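Local coordinates for Sodium/sialic acid symporter SiaT (Proteus mirabilis, PDB 5NV9), which uses the sodium gradient across the inner membrane to drive uptake of the sialic acid N-acetylneuraminic acid into the bacterium, at residues A[192-197]-A[285-290]. Numbering follows the deposited sequence.
Sequences GAVLIF and PIFFFA
Phe287 lays its ring against Val194 and Phe197, and this aromatic wedge joins two transmembrane helices of the LeuT fold, 155-203 and 267-301. Their short segments here run at 32° to one another, with axes 9.0 Å apart. The ring can be followed outward. At its root, Phe287 CB lies 4.3 Å from Ala193 CB, where the small alanine lets the two backbones come close. CG is turned anti to the carbonyl carbon (chi1 -74°), which sends the ring across toward helix 155-203. On one flank CD2 rests 3.8 Å from Val194 CA and also meets Phe197 CB, which sits in the ring plane at its edge. CE2 reaches Phe197 CD2 at 4.0 Å. All six ring carbons share Val194 CG2, a methyl standing 3.7 Å above the plane and over its centre in an almost perpendicular CH-pi contact; a beta-branched residue suits this place, since its methyl leaves CB directly. The two phenyl rings form an offset edge-to-face pair, planes at 80°, the edge of Phe287 toward the face of Phe197. Farther along, Phe197 CE1 comes to 3.5 Å from Ala290 CB; alanine is small enough to let the ring lie against helix 267-301. Ala193 CB, besides meeting Phe287 CB, sits over one face of the Phe288 ring, off toward the rim and closest to CZ at 3.5 Å. Phe288 also packs edge-to-face with Phe64 of helix 61-73 and lies beside Leu59, a sodium ligand, and Thr63, which binds the sialic acid, consistent with a second-shell place next to that pocket. With no hydrogen bond between the segments, the helices are joined here by dispersion and weak CH-pi and ring electrostatics, an interface that depends on shape complementarity.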
ATOM      1  N   GLY A 192       7.183 -14.079  -9.626  1.00 25.09           N
ATOM      2  CA  GLY A 192       7.863 -14.695  -8.528  1.00 23.35           C
ATOM      3  C   GLY A 192       6.902 -15.516  -7.656  1.00 23.78           C
ATOM      4  O   GLY A 192       7.211 -16.640  -7.225  1.00 21.49           O
ATOM      5  N   ALA A 193       5.722 -14.974  -7.409  1.00 23.02           N
ATOM      6  CA  ALA A 193       4.789 -15.684  -6.579  1.00 24.59           C
ATOM      7  C   ALA A 193       4.316 -16.939  -7.317  1.00 22.40           C
ATOM      8  O   ALA A 193       4.153 -17.995  -6.714  1.00 23.14           O
ATOM      9  CB  ALA A 193       3.629 -14.800  -6.193  1.00 23.09           C
ATOM     10  N   VAL A 194       4.097 -16.832  -8.609  1.00 21.83           N
ATOM     11  CA  VAL A 194       3.624 -17.985  -9.384  1.00 23.42           C
ATOM     12  C   VAL A 194       4.712 -19.108  -9.362  1.00 25.52           C
ATOM     13  O   VAL A 194       4.408 -20.333  -9.278  1.00 22.56           O
ATOM     14  CB  VAL A 194       3.312 -17.573 -10.814  1.00 22.91           C
ATOM     15  CG1 VAL A 194       3.136 -18.785 -11.697  1.00 22.84           C
ATOM     16  CG2 VAL A 194       2.082 -16.692 -10.839  1.00 24.53           C
ATOM     17  N   LEU A 195       5.971 -18.676  -9.412  1.00 23.64           N
ATOM     18  CA  LEU A 195       7.070 -19.601  -9.525  1.00 24.69           C
ATOM     19  C   LEU A 195       7.280 -20.349  -8.197  1.00 24.04           C
ATOM     20  O   LEU A 195       7.619 -21.518  -8.194  1.00 22.77           O
ATOM     21  CB  LEU A 195       8.339 -18.848  -9.922  1.00 26.05           C
ATOM     22  CG  LEU A 195       9.528 -19.773 -10.177  1.00 28.18           C
ATOM     23  CD1 LEU A 195       9.314 -20.698 -11.382  1.00 28.73           C
ATOM     24  CD2 LEU A 195      10.738 -18.897 -10.329  1.00 30.09           C
ATOM     25  N   ILE A 196       7.131 -19.642  -7.079  1.00 25.13           N
ATOM     26  CA  ILE A 196       7.177 -20.250  -5.696  1.00 22.92           C
ATOM     27  C   ILE A 196       6.094 -21.317  -5.583  1.00 23.95           C
ATOM     28  O   ILE A 196       6.346 -22.449  -5.157  1.00 24.50           O
ATOM     29  CB  ILE A 196       6.963 -19.209  -4.589  1.00 22.40           C
ATOM     30  CG1 ILE A 196       8.158 -18.230  -4.508  1.00 23.73           C
ATOM     31  CG2 ILE A 196       6.771 -19.912  -3.255  1.00 22.59           C
ATOM     32  CD1 ILE A 196       7.873 -16.925  -3.792  1.00 24.98           C
ATOM     33  N   PHE A 197       4.891 -20.956  -5.976  1.00 22.62           N
ATOM     34  CA  PHE A 197       3.798 -21.910  -5.928  1.00 24.25           C
ATOM     35  C   PHE A 197       4.156 -23.215  -6.701  1.00 22.98           C
ATOM     36  O   PHE A 197       4.115 -24.304  -6.146  1.00 21.30           O
ATOM     37  CB  PHE A 197       2.489 -21.327  -6.485  1.00 21.87           C
ATOM     38  CG  PHE A 197       1.347 -22.292  -6.369  1.00 22.68           C
ATOM     39  CD1 PHE A 197       0.915 -22.704  -5.117  1.00 22.95           C
ATOM     40  CD2 PHE A 197       0.774 -22.837  -7.493  1.00 22.57           C
ATOM     41  CE1 PHE A 197      -0.130 -23.612  -5.002  1.00 27.29           C
ATOM     42  CE2 PHE A 197      -0.239 -23.763  -7.397  1.00 24.17           C
ATOM     43  CZ  PHE A 197      -0.698 -24.167  -6.148  1.00 23.89           C
ATOM     44  N   PRO A 285      -2.901 -12.265  -5.937  1.00 26.38           N
ATOM     45  CA  PRO A 285      -3.103 -12.568  -4.514  1.00 24.40           C
ATOM     46  C   PRO A 285      -3.479 -13.992  -4.227  1.00 24.24           C
ATOM     47  O   PRO A 285      -3.046 -14.546  -3.204  1.00 23.87           O
ATOM     48  CB  PRO A 285      -4.262 -11.627  -4.120  1.00 24.29           C
ATOM     49  CG  PRO A 285      -3.922 -10.428  -4.940  1.00 26.29           C
ATOM     50  CD  PRO A 285      -3.539 -10.995  -6.276  1.00 25.82           C
ATOM     51  N   ILE A 286      -4.298 -14.592  -5.087  1.00 22.52           N
ATOM     52  CA  ILE A 286      -4.627 -15.987  -4.942  1.00 26.41           C
ATOM     53  C   ILE A 286      -3.340 -16.822  -4.777  1.00 26.99           C
ATOM     54  O   ILE A 286      -3.310 -17.779  -3.993  1.00 23.95           O
ATOM     55  CB  ILE A 286      -5.328 -16.563  -6.175  1.00 31.17           C
ATOM     56  CG1 ILE A 286      -6.680 -15.941  -6.407  1.00 38.30           C
ATOM     57  CG2 ILE A 286      -5.558 -18.055  -5.994  1.00 32.48           C
ATOM     58  CD1 ILE A 286      -7.304 -16.397  -7.725  1.00 42.07           C
ATOM     59  N   PHE A 287      -2.287 -16.474  -5.516  1.00 23.75           N
ATOM     60  CA  PHE A 287      -1.017 -17.239  -5.409  1.00 23.56           C
ATOM     61  C   PHE A 287      -0.357 -17.093  -4.044  1.00 23.82           C
ATOM     62  O   PHE A 287       0.242 -18.079  -3.572  1.00 22.03           O
ATOM     63  CB  PHE A 287      -0.033 -16.959  -6.536  1.00 23.74           C
ATOM     64  CG  PHE A 287      -0.426 -17.590  -7.819  1.00 24.16           C
ATOM     65  CD1 PHE A 287      -1.327 -16.958  -8.673  1.00 25.72           C
ATOM     66  CD2 PHE A 287       0.079 -18.826  -8.177  1.00 25.85           C
ATOM     67  CE1 PHE A 287      -1.721 -17.557  -9.862  1.00 27.66           C
ATOM     68  CE2 PHE A 287      -0.332 -19.428  -9.352  1.00 27.22           C
ATOM     69  CZ  PHE A 287      -1.232 -18.799 -10.197  1.00 25.85           C
ATOM     70  N   PHE A 288      -0.518 -15.934  -3.381  1.00 24.05           N
ATOM     71  CA  PHE A 288       0.048 -15.761  -2.033  1.00 23.79           C
ATOM     72  C   PHE A 288      -0.673 -16.657  -0.997  1.00 22.59           C
ATOM     73  O   PHE A 288      -0.035 -17.242  -0.138  1.00 21.71           O
ATOM     74  CB  PHE A 288       0.116 -14.293  -1.641  1.00 24.97           C
ATOM     75  CG  PHE A 288       1.145 -13.531  -2.423  1.00 25.94           C
ATOM     76  CD1 PHE A 288       2.499 -13.665  -2.125  1.00 28.71           C
ATOM     77  CD2 PHE A 288       0.797 -12.735  -3.485  1.00 26.17           C
ATOM     78  CE1 PHE A 288       3.481 -13.025  -2.898  1.00 28.11           C
ATOM     79  CE2 PHE A 288       1.776 -12.093  -4.267  1.00 25.98           C
ATOM     80  CZ  PHE A 288       3.110 -12.210  -3.950  1.00 24.48           C
ATOM     81  N   PHE A 289      -1.986 -16.773  -1.107  1.00 22.85           N
ATOM     82  CA  PHE A 289      -2.744 -17.710  -0.262  1.00 25.37           C
ATOM     83  C   PHE A 289      -2.316 -19.129  -0.602  1.00 25.69           C
ATOM     84  O   PHE A 289      -2.026 -19.917   0.301  1.00 24.37           O
ATOM     85  CB  PHE A 289      -4.263 -17.526  -0.471  1.00 25.39           C
ATOM     86  CG  PHE A 289      -4.784 -16.294   0.200  1.00 24.84           C
ATOM     87  CD1 PHE A 289      -5.080 -16.327   1.549  1.00 22.24           C
ATOM     88  CD2 PHE A 289      -4.874 -15.059  -0.476  1.00 23.65           C
ATOM     89  CE1 PHE A 289      -5.549 -15.179   2.205  1.00 24.11           C
ATOM     90  CE2 PHE A 289      -5.310 -13.905   0.204  1.00 26.50           C
ATOM     91  CZ  PHE A 289      -5.632 -13.968   1.556  1.00 22.96           C
ATOM     92  N   ALA A 290      -2.270 -19.445  -1.903  1.00 22.74           N
ATOM     93  CA  ALA A 290      -1.940 -20.797  -2.338  1.00 21.80           C
ATOM     94  C   ALA A 290      -0.584 -21.208  -1.840  1.00 19.73           C
ATOM     95  O   ALA A 290      -0.399 -22.371  -1.417  1.00 20.81           O
ATOM     96  CB  ALA A 290      -2.089 -20.982  -3.846  1.00 21.19           C
TER